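Local coordinates for protein aminotransferase TlmJ (Streptoalloteichus hindustanus, PDB 5UID) that probably transfers amino groups with the help of pyridoxal 5'-phosphate, as a natural-product biosynthesis enzyme of the DegT/DnrJ/EryC1 aminotransferase family, at residues N8-T13 / Y325-Y330; Y301-R306 / L356-H361; E274-G279 / E370-E375. All coordinates share one frame; numbering follows the deposited sequence.

Contact 1: residues N8-T13 / Y325-Y330; sequences NVFQPT and YTTFRY. With SO4 (sulfate ion), chain E.
The guanidinium of Arg329 has Phe10 CE2 over one face, 4.0 Å from NH1, with the two planes inclined at 50°, while its edge carries a sulfate ion. The Tyr325 ring is met at its rim, where Val9 CG2 lies 3.4 Å from CD2. One face of the Phe10 ring is filled by CG1 of the preceding Val9. With CG1 anti to the backbone N (chi1 -179°), Val9 turns its other methyl, CG2, to Tyr325, and CG1 also faces Thr327 CG2.

No hydrogen bond joins the two loops directly; polar contacts lie within each segment, as from Asn8 ND2 to Gln11 OE1, and round the sulfate. Thr327 OG1 donates to O1 of this anion, probably from the crystallisation liquor, over 2.9 Å, as does Tyr325 OH in one of its two conformers. Arg329 NH1 reaches O3 at 2.9 Å in a nearly straight bond (168°), and NH2 reaches O2 at 2.8 Å. NH2 also bonds to Phe328 O, which helps fix the plane of the guanidinium.

Thr326 faces the other way, against Ala316 and Leu319 of helix 309-321 and Leu356 of strand 355-358. Trp233 of the second subunit meets the Tyr325 ring, and its neighbour Trp234, also of that subunit, packs on Thr327 and Arg329. The contact joins the loop before helix 16-28 to the loop after helix 309-321, beside strand 355-358 and at the dimer interface.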
loop_
_atom_site.group_PDB
_atom_site.type_symbol
_atom_site.label_atom_id
_atom_site.label_comp_id
_atom_site.label_asym_id
_atom_site.label_seq_id
_atom_site.Cartn_x
_atom_site.Cartn_y
_atom_site.Cartn_z
ATOM N N ASN A 8 -10.059 7.709 23.331
ATOM C CA ASN A 8 -9.105 6.868 22.623
ATOM C C ASN A 8 -7.665 7.286 22.911
ATOM O O ASN A 8 -7.383 8.430 23.273
ATOM C CB ASN A 8 -9.359 6.915 21.114
ATOM C CG ASN A 8 -10.794 6.574 20.752
ATOM O OD1 ASN A 8 -11.206 5.415 20.817
ATOM N ND2 ASN A 8 -11.561 7.587 20.362
ATOM N N VAL A 9 -6.747 6.333 22.728
ATOM C CA VAL A 9 -5.323 6.604 22.910
ATOM C C VAL A 9 -4.763 7.370 21.720
ATOM O O VAL A 9 -3.962 8.298 21.884
ATOM C CB VAL A 9 -4.554 5.289 23.141
ATOM C CG1 VAL A 9 -3.072 5.567 23.351
ATOM C CG2 VAL A 9 -5.121 4.551 24.325
ATOM N N PHE A 10 -5.162 6.989 20.510
ATOM C CA PHE A 10 -4.760 7.662 19.285
ATOM C C PHE A 10 -6.003 8.169 18.569
ATOM O O PHE A 10 -7.038 7.497 18.562
ATOM C CB PHE A 10 -3.980 6.722 18.357
ATOM C CG PHE A 10 -2.985 5.853 19.070
ATOM C CD1 PHE A 10 -1.796 6.382 19.539
ATOM C CD2 PHE A 10 -3.234 4.504 19.263
ATOM C CE1 PHE A 10 -0.879 5.587 20.192
ATOM C CE2 PHE A 10 -2.317 3.699 19.916
ATOM C CZ PHE A 10 -1.138 4.243 20.381
ATOM N N GLN A 11 -5.900 9.353 17.971
ATOM C CA GLN A 11 -7.012 9.881 17.195
ATOM C C GLN A 11 -6.531 10.982 16.258
ATOM O O GLN A 11 -5.863 11.923 16.698
ATOM C CB GLN A 11 -8.116 10.409 18.112
ATOM C CG GLN A 11 -9.365 10.836 17.368
ATOM C CD GLN A 11 -10.530 11.097 18.296
ATOM O OE1 GLN A 11 -10.662 10.456 19.340
ATOM N NE2 GLN A 11 -11.381 12.044 17.923
ATOM N N PRO A 12 -6.836 10.892 14.968
ATOM C CA PRO A 12 -6.471 11.967 14.040
ATOM C C PRO A 12 -7.513 13.076 14.022
ATOM O O PRO A 12 -8.646 12.916 14.483
ATOM C CB PRO A 12 -6.413 11.248 12.688
ATOM C CG PRO A 12 -7.431 10.164 12.817
ATOM C CD PRO A 12 -7.431 9.734 14.271
ATOM N N THR A 13 -7.108 14.222 13.475
ATOM C CA THR A 13 -7.998 15.371 13.301
ATOM C C THR A 13 -7.924 15.822 11.846
ATOM O O THR A 13 -6.989 16.528 11.454
ATOM C CB THR A 13 -7.643 16.518 14.249
ATOM O OG1 THR A 13 -6.255 16.856 14.115
ATOM C CG2 THR A 13 -7.939 16.134 15.693
ATOM N N TYR A 325 -9.628 4.502 27.316
ATOM C CA TYR A 325 -8.855 3.458 26.664
ATOM C C TYR A 325 -7.368 3.656 26.930
ATOM O O TYR A 325 -6.864 4.784 26.929
ATOM C CB TYR A 325 -9.129 3.446 25.161
ATOM C CG TYR A 325 -8.673 2.179 24.481
ATOM C CD1 TYR A 325 -9.413 1.010 24.583
ATOM C CD2 TYR A 325 -7.498 2.150 23.746
ATOM C CE1 TYR A 325 -8.999 -0.154 23.961
ATOM C CE2 TYR A 325 -7.072 0.995 23.123
ATOM C CZ TYR A 325 -7.824 -0.155 23.232
ATOM O OH TYR A 325 -7.398 -1.305 22.609
ATOM N N THR A 326 -6.674 2.550 27.188
ATOM C CA THR A 326 -5.226 2.540 27.363
ATOM C C THR A 326 -4.674 1.333 26.620
ATOM O O THR A 326 -5.410 0.403 26.283
ATOM C CB THR A 326 -4.782 2.475 28.835
ATOM O OG1 THR A 326 -5.358 1.328 29.470
ATOM C CG2 THR A 326 -5.167 3.739 29.587
ATOM N N THR A 327 -3.367 1.351 26.371
ATOM C CA THR A 327 -2.705 0.244 25.692
ATOM C C THR A 327 -1.214 0.319 25.993
ATOM O O THR A 327 -0.745 1.215 26.699
ATOM C CB THR A 327 -2.963 0.275 24.182
ATOM O OG1 THR A 327 -2.426 -0.911 23.582
ATOM C CG2 THR A 327 -2.302 1.494 23.548
ATOM N N PHE A 328 -0.467 -0.641 25.449
ATOM C CA PHE A 328 0.986 -0.636 25.539
ATOM C C PHE A 328 1.589 -0.785 24.152
ATOM O O PHE A 328 1.168 -1.647 23.374
ATOM C CB PHE A 328 1.509 -1.751 26.450
ATOM C CG PHE A 328 3.004 -1.908 26.401
ATOM C CD1 PHE A 328 3.828 -1.015 27.064
ATOM C CD2 PHE A 328 3.584 -2.941 25.677
ATOM C CE1 PHE A 328 5.205 -1.150 27.015
ATOM C CE2 PHE A 328 4.958 -3.081 25.623
ATOM C CZ PHE A 328 5.770 -2.184 26.293
ATOM N N ARG A 329 2.569 0.062 23.853
ATOM C CA ARG A 329 3.429 -0.060 22.686
ATOM C C ARG A 329 4.869 0.070 23.157
ATOM O O ARG A 329 5.151 0.845 24.075
ATOM C CB ARG A 329 3.127 1.026 21.641
ATOM C CG ARG A 329 1.706 1.030 21.106
ATOM C CD ARG A 329 1.460 -0.135 20.167
ATOM N NE ARG A 329 0.180 -0.004 19.479
ATOM C CZ ARG A 329 -0.973 -0.446 19.967
ATOM N NH1 ARG A 329 -2.093 -0.283 19.275
ATOM N NH2 ARG A 329 -1.005 -1.051 21.147
ATOM N N TYR A 330 5.778 -0.699 22.561
ATOM C CA TYR A 330 5.463 -1.739 21.588
ATOM C C TYR A 330 5.779 -3.083 22.218
ATOM O O TYR A 330 6.787 -3.214 22.914
ATOM C CB TYR A 330 6.266 -1.547 20.294
ATOM C CG TYR A 330 5.999 -0.231 19.600
ATOM C CD1 TYR A 330 6.681 0.921 19.969
ATOM C CD2 TYR A 330 5.060 -0.141 18.581
ATOM C CE1 TYR A 330 6.435 2.130 19.344
ATOM C CE2 TYR A 330 4.806 1.065 17.947
ATOM C CZ TYR A 330 5.495 2.196 18.333
ATOM O OH TYR A 330 5.244 3.395 17.705
HETATM S S SO4 E . -4.595 -2.269 21.039
HETATM O O1 SO4 E . -4.898 -1.636 22.318
HETATM O O2 SO4 E . -3.227 -2.780 21.057
HETATM O O3 SO4 E . -4.738 -1.287 19.968
HETATM O O4 SO4 E . -5.523 -3.375 20.817
#

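Contact 2: residues Y301-R306 / L356-H361; sequences YFYWVR and LCLPLH. With SO4 (sulfate ion), chain F.
Leu358 fits its branched end between two side chains of the partner strand: CD1 lies 4.0 Å from CD2 at the edge of the Tyr303 ring and 3.9 Å from Val305 CG1. Tyr303 runs alongside Leu358, pointing the same way, whereas Val305 crosses it at about a right angle. Val305 CG2 rests 3.4 Å from Leu356 O. Beyond the paired strands, Leu360 CD2 projects against the backbone of Phe302, 3.5 Å from its C, and touches Tyr303 CB; CG stands anti to the backbone N (chi1 178°), which carries the branch across. On the face of Trp304 and Cys357, opposite Tyr303 and Leu358, Cys357 SG lies above the Phe302 ring, 4.8 Å from the centroid, and next to Trp304 CB.

Val305 and Leu356 exchange two backbone bonds, and Leu358 N donates to Tyr303 O in an almost straight bond (176°). One water bridges Tyr303 N and Leu358 O. At the margin, Arg306 NH1 and NH2 hold a sulfate through O3 and O4, and NH2 also bonds to Cys288 O. A leucine in place of Arg306 offers no donors, so the sulfate would probably no longer be held and Cys288 O would be likely to lack this partner.

Tyr303 and Leu358 face helix 249-280, and Leu356 packs on helix 309-321. This two-stranded antiparallel ladder, its strands far apart in the chain, is consistent with the small domain of a fold-type I PLP aminotransferase.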
loop_
_atom_site.group_PDB
_atom_site.type_symbol
_atom_site.label_atom_id
_atom_site.label_comp_id
_atom_site.label_asym_id
_atom_site.label_seq_id
_atom_site.Cartn_x
_atom_site.Cartn_y
_atom_site.Cartn_z
ATOM N N TYR A 301 3.901 11.786 20.984
ATOM C CA TYR A 301 3.096 10.711 20.416
ATOM C C TYR A 301 2.549 9.774 21.487
ATOM O O TYR A 301 1.389 9.358 21.407
ATOM C CB TYR A 301 3.924 9.924 19.395
ATOM C CG TYR A 301 3.144 8.846 18.677
ATOM C CD1 TYR A 301 1.949 9.141 18.034
ATOM C CD2 TYR A 301 3.608 7.536 18.633
ATOM C CE1 TYR A 301 1.229 8.162 17.375
ATOM C CE2 TYR A 301 2.898 6.549 17.972
ATOM C CZ TYR A 301 1.708 6.868 17.347
ATOM O OH TYR A 301 0.993 5.892 16.692
ATOM N N PHE A 302 3.364 9.430 22.483
ATOM C CA PHE A 302 2.938 8.648 23.633
ATOM C C PHE A 302 3.075 9.478 24.901
ATOM O O PHE A 302 4.002 10.283 25.039
ATOM C CB PHE A 302 3.779 7.371 23.815
ATOM C CG PHE A 302 3.650 6.378 22.701
ATOM C CD1 PHE A 302 2.444 6.183 22.052
ATOM C CD2 PHE A 302 4.745 5.621 22.314
ATOM C CE1 PHE A 302 2.335 5.257 21.032
ATOM C CE2 PHE A 302 4.644 4.697 21.291
ATOM C CZ PHE A 302 3.436 4.514 20.651
ATOM N N TYR A 303 2.154 9.267 25.835
ATOM C CA TYR A 303 2.357 9.662 27.226
ATOM C C TYR A 303 2.313 8.381 28.051
ATOM O O TYR A 303 1.233 7.895 28.403
ATOM C CB TYR A 303 1.322 10.674 27.702
ATOM C CG TYR A 303 1.702 11.280 29.032
ATOM C CD1 TYR A 303 2.499 12.416 29.096
ATOM C CD2 TYR A 303 1.297 10.697 30.227
ATOM C CE1 TYR A 303 2.862 12.967 30.309
ATOM C CE2 TYR A 303 1.657 11.240 31.445
ATOM C CZ TYR A 303 2.441 12.376 31.479
ATOM O OH TYR A 303 2.801 12.923 32.687
ATOM N N TRP A 304 3.485 7.831 28.349
ATOM C CA TRP A 304 3.595 6.550 29.033
ATOM C C TRP A 304 3.872 6.774 30.514
ATOM O O TRP A 304 4.747 7.566 30.878
ATOM C CB TRP A 304 4.695 5.690 28.406
ATOM C CG TRP A 304 6.090 6.243 28.547
ATOM C CD1 TRP A 304 7.040 5.845 29.442
ATOM C CD2 TRP A 304 6.688 7.285 27.763
ATOM N NE1 TRP A 304 8.192 6.573 29.265
ATOM C CE2 TRP A 304 8.002 7.464 28.242
ATOM C CE3 TRP A 304 6.240 8.083 26.704
ATOM C CZ2 TRP A 304 8.873 8.409 27.699
ATOM C CZ3 TRP A 304 7.106 9.022 26.168
ATOM C CH2 TRP A 304 8.407 9.176 26.665
ATOM N N VAL A 305 3.116 6.085 31.358
ATOM C CA VAL A 305 3.325 6.110 32.797
ATOM C C VAL A 305 3.751 4.719 33.236
ATOM O O VAL A 305 3.376 3.710 32.628
ATOM C CB VAL A 305 2.062 6.567 33.556
ATOM C CG1 VAL A 305 1.784 8.039 33.286
ATOM C CG2 VAL A 305 0.868 5.713 33.158
ATOM N N ARG A 306 4.546 4.670 34.302
ATOM C CA ARG A 306 5.091 3.423 34.816
ATOM C C ARG A 306 4.553 3.152 36.214
ATOM O O ARG A 306 4.427 4.067 37.033
ATOM C CB ARG A 306 6.619 3.465 34.843
ATOM C CG ARG A 306 7.265 3.404 33.467
ATOM C CD ARG A 306 8.713 3.858 33.538
ATOM N NE ARG A 306 8.807 5.310 33.659
ATOM C CZ ARG A 306 9.781 5.949 34.299
ATOM N NH1 ARG A 306 10.747 5.264 34.898
ATOM N NH2 ARG A 306 9.781 7.274 34.351
ATOM N N LEU A 356 2.206 1.762 30.831
ATOM C CA LEU A 356 0.868 1.937 30.288
ATOM C C LEU A 356 0.816 3.283 29.585
ATOM O O LEU A 356 1.282 4.288 30.131
ATOM C CB LEU A 356 -0.198 1.867 31.388
ATOM C CG LEU A 356 -1.650 1.784 30.910
ATOM C CD1 LEU A 356 -1.900 0.457 30.210
ATOM C CD2 LEU A 356 -2.622 1.980 32.064
ATOM N N CYS A 357 0.264 3.300 28.376
ATOM C CA CYS A 357 0.178 4.507 27.566
ATOM C C CYS A 357 -1.208 5.125 27.704
ATOM O O CYS A 357 -2.219 4.451 27.479
ATOM C CB CYS A 357 0.478 4.193 26.100
ATOM S SG CYS A 357 2.106 3.452 25.835
ATOM N N LEU A 358 -1.248 6.406 28.071
ATOM C CA LEU A 358 -2.479 7.150 28.284
ATOM C C LEU A 358 -2.876 7.904 27.024
ATOM O O LEU A 358 -2.030 8.204 26.176
ATOM C CB LEU A 358 -2.305 8.128 29.444
ATOM C CG LEU A 358 -1.814 7.565 30.778
ATOM C CD1 LEU A 358 -1.804 8.662 31.830
ATOM C CD2 LEU A 358 -2.665 6.386 31.229
ATOM N N PRO A 359 -4.163 8.222 26.871
ATOM C CA PRO A 359 -4.609 8.974 25.690
ATOM C C PRO A 359 -3.819 10.262 25.498
ATOM O O PRO A 359 -3.667 11.065 26.420
ATOM C CB PRO A 359 -6.082 9.260 25.997
ATOM C CG PRO A 359 -6.497 8.144 26.889
ATOM C CD PRO A 359 -5.295 7.833 27.734
ATOM N N LEU A 360 -3.311 10.454 24.281
ATOM C CA LEU A 360 -2.546 11.657 23.953
ATOM C C LEU A 360 -2.717 11.925 22.461
ATOM O O LEU A 360 -2.109 11.239 21.633
ATOM C CB LEU A 360 -1.080 11.495 24.327
ATOM C CG LEU A 360 -0.177 12.681 23.980
ATOM C CD1 LEU A 360 -0.643 13.937 24.700
ATOM C CD2 LEU A 360 1.274 12.367 24.315
ATOM N N HIS A 361 -3.538 12.920 22.131
ATOM C CA HIS A 361 -3.743 13.351 20.754
ATOM C C HIS A 361 -4.435 14.705 20.783
ATOM O O HIS A 361 -5.037 15.090 21.790
ATOM C CB HIS A 361 -4.560 12.333 19.949
ATOM C CG HIS A 361 -5.867 11.973 20.581
ATOM N ND1 HIS A 361 -6.989 12.767 20.476
ATOM C CD2 HIS A 361 -6.232 10.905 21.330
ATOM C CE1 HIS A 361 -7.989 12.202 21.129
ATOM N NE2 HIS A 361 -7.555 11.073 21.660
HETATM S S SO4 F . 12.882 7.989 36.260
HETATM O O1 SO4 F . 13.554 8.684 37.354
HETATM O O2 SO4 F . 13.874 7.302 35.440
HETATM O O3 SO4 F . 11.942 7.017 36.810
HETATM O O4 SO4 F . 12.160 8.959 35.439
HETATM O O HOH W 1 -0.786 9.805 19.724
HETATM O O HOH W 2 0.147 7.360 24.957
#

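Contact 3: residues E274-G279 / E370-E375; sequences ERYDQG and ETVIGE
Charge pairing comes first: Arg275 grips the Glu370 carboxylate side-on, NE to OE2 at 2.6 Å and NH2 to OE1 at 2.9 Å. Each oxygen uses its syn lone pair, and the guanidinium and carboxylate planes are only 27° apart. NE finds OE2 near the guanidinium plane, while OE1 is tilted out of it. The bend of the Glu370 chain at chi2 (-61°) brings its end back toward the partner helix, although its CB leads away. Two bonds, one to each oxygen, should restrict rotation of both groups at the outer edge of the helix pair.

Apolar contacts lie beside the ion pair and centre on Ile373. Its CD1 sits over one face of the guanidinium, 3.7 Å from Arg275 CZ, giving the charged group a carboxylate at its edge and a methyl on a face. Ile373 CG1 comes to the edge of the Tyr276 ring, 3.5 Å from CD1. Val372 CG1 lies 3.9 Å from Tyr276 CZ; the tyrosine hydroxyl hydrogen-bonds to Pro359 O.

At the backbone, Ile373 CG2 packs 4.0 Å from Gly279 O, so close that there is probably no room for a side chain at Gly279.

The segments run roughly parallel, their axes 10.1 Å apart at 28°. This packing of the end of the long helix 249-280 on the C-terminal helix 366-383 is consistent with the small domain of a fold-type I aminotransferase.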
loop_
_atom_site.group_PDB
_atom_site.type_symbol
_atom_site.label_atom_id
_atom_site.label_comp_id
_atom_site.label_asym_id
_atom_site.label_seq_id
_atom_site.Cartn_x
_atom_site.Cartn_y
_atom_site.Cartn_z
ATOM N N GLU A 274 1.928 18.353 29.519
ATOM C CA GLU A 274 2.315 19.186 30.653
ATOM C C GLU A 274 1.218 19.216 31.711
ATOM O O GLU A 274 1.508 19.190 32.914
ATOM C CB GLU A 274 2.658 20.594 30.172
ATOM C CG GLU A 274 3.932 20.646 29.344
ATOM C CD GLU A 274 4.206 22.018 28.758
ATOM O OE1 GLU A 274 3.285 22.864 28.757
ATOM O OE2 GLU A 274 5.344 22.248 28.294
ATOM N N ARG A 275 -0.046 19.265 31.286
ATOM C CA ARG A 275 -1.143 19.134 32.239
ATOM C C ARG A 275 -1.120 17.765 32.908
ATOM O O ARG A 275 -1.382 17.651 34.112
ATOM C CB ARG A 275 -2.482 19.374 31.539
ATOM C CG ARG A 275 -3.695 19.132 32.425
ATOM C CD ARG A 275 -3.751 20.114 33.590
ATOM N NE ARG A 275 -4.782 19.751 34.560
ATOM C CZ ARG A 275 -4.535 19.215 35.751
ATOM N NH1 ARG A 275 -3.285 18.990 36.132
ATOM N NH2 ARG A 275 -5.536 18.910 36.567
ATOM N N TYR A 276 -0.806 16.716 32.143
ATOM C CA TYR A 276 -0.611 15.394 32.732
ATOM C C TYR A 276 0.502 15.421 33.772
ATOM O O TYR A 276 0.349 14.888 34.878
ATOM C CB TYR A 276 -0.287 14.369 31.644
ATOM C CG TYR A 276 -1.471 13.837 30.868
ATOM C CD1 TYR A 276 -2.773 14.031 31.312
ATOM C CD2 TYR A 276 -1.281 13.123 29.690
ATOM C CE1 TYR A 276 -3.854 13.535 30.598
ATOM C CE2 TYR A 276 -2.349 12.626 28.970
ATOM C CZ TYR A 276 -3.634 12.833 29.429
ATOM O OH TYR A 276 -4.697 12.332 28.706
ATOM N N ASP A 277 1.640 16.035 33.427
ATOM C CA ASP A 277 2.741 16.149 34.379
ATOM C C ASP A 277 2.295 16.849 35.655
ATOM O O ASP A 277 2.659 16.433 36.760
ATOM C CB ASP A 277 3.915 16.901 33.748
ATOM C CG ASP A 277 4.580 16.124 32.625
ATOM O OD1 ASP A 277 4.422 14.884 32.567
ATOM O OD2 ASP A 277 5.272 16.759 31.801
ATOM N N GLN A 278 1.495 17.910 35.524
ATOM C CA GLN A 278 1.059 18.654 36.700
ATOM C C GLN A 278 0.167 17.806 37.600
ATOM O O GLN A 278 0.319 17.825 38.827
ATOM C CB GLN A 278 0.330 19.928 36.272
ATOM C CG GLN A 278 -0.118 20.806 37.430
ATOM C CD GLN A 278 -0.940 21.997 36.974
ATOM O OE1 GLN A 278 -1.647 21.929 35.969
ATOM N NE2 GLN A 278 -0.845 23.098 37.710
ATOM N N GLY A 279 -0.761 17.051 37.014
ATOM C CA GLY A 279 -1.729 16.312 37.805
ATOM C C GLY A 279 -1.273 14.962 38.317
ATOM O O GLY A 279 -1.934 14.403 39.198
ATOM N N GLU A 370 -8.891 16.060 31.915
ATOM C CA GLU A 370 -9.198 15.990 33.340
ATOM C C GLU A 370 -9.839 14.658 33.712
ATOM O O GLU A 370 -9.647 14.174 34.833
ATOM C CB GLU A 370 -10.103 17.156 33.742
ATOM C CG GLU A 370 -9.474 18.530 33.530
ATOM C CD GLU A 370 -8.209 18.731 34.348
ATOM O OE1 GLU A 370 -8.121 18.177 35.466
ATOM O OE2 GLU A 370 -7.299 19.442 33.873
ATOM N N THR A 371 -10.596 14.053 32.792
ATOM C CA THR A 371 -11.151 12.728 33.050
ATOM C C THR A 371 -10.047 11.683 33.171
ATOM O O THR A 371 -10.114 10.799 34.033
ATOM C CB THR A 371 -12.132 12.342 31.941
ATOM O OG1 THR A 371 -13.152 13.342 31.834
ATOM C CG2 THR A 371 -12.785 10.999 32.245
ATOM N N VAL A 372 -9.020 11.773 32.323
ATOM C CA VAL A 372 -7.913 10.822 32.386
ATOM C C VAL A 372 -7.141 10.990 33.689
ATOM O O VAL A 372 -6.865 10.014 34.395
ATOM C CB VAL A 372 -6.995 10.983 31.160
ATOM C CG1 VAL A 372 -5.722 10.167 31.338
ATOM C CG2 VAL A 372 -7.724 10.559 29.895
ATOM N N ILE A 373 -6.783 12.232 34.029
ATOM C CA ILE A 373 -6.033 12.484 35.258
ATOM C C ILE A 373 -6.824 12.017 36.473
ATOM O O ILE A 373 -6.272 11.392 37.388
ATOM C CB ILE A 373 -5.667 13.976 35.364
ATOM C CG1 ILE A 373 -4.750 14.388 34.214
ATOM C CG2 ILE A 373 -5.008 14.270 36.707
ATOM C CD1 ILE A 373 -4.444 15.870 34.181
ATOM N N GLY A 374 -8.127 12.305 36.499
ATOM C CA GLY A 374 -8.941 11.905 37.637
ATOM C C GLY A 374 -9.057 10.399 37.777
ATOM O O GLY A 374 -8.943 9.858 38.880
ATOM N N GLU A 375 -9.285 9.700 36.663
ATOM C CA GLU A 375 -9.393 8.247 36.719
ATOM C C GLU A 375 -8.060 7.594 37.065
ATOM O O GLU A 375 -8.037 6.575 37.767
ATOM C CB GLU A 375 -9.922 7.706 35.392
ATOM C CG GLU A 375 -11.371 8.053 35.117
ATOM C CD GLU A 375 -12.317 7.426 36.118
ATOM O OE1 GLU A 375 -11.947 6.393 36.716
ATOM O OE2 GLU A 375 -13.427 7.965 36.312
#

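How the contacts relate
Contact 2 lies between the other two. Its centre is 8 Å from that of contact 1, to which it is tied by probable backbone hydrogen bonds, Thr327 O to Cys357 N at 2.9 Å and Val9 O to Leu360 N at 3.3 Å. Toward contact 3, centres 11 Å apart, Tyr303 OH meets Asp277 OD1 at 2.5 Å and Tyr276 OH meets Pro359 O at 2.8 Å. Contacts 1 and 3 do not touch, their nearest atoms being about 7 Å apart. One link to the active site is in contact 1, where Tyr330 OH hydrogen-bonds to O3 of the pyridoxal-modified Lys187, the predicted catalytic lysine; in contact 2, Tyr301 OH bonds to Met186 O, beside that lysine.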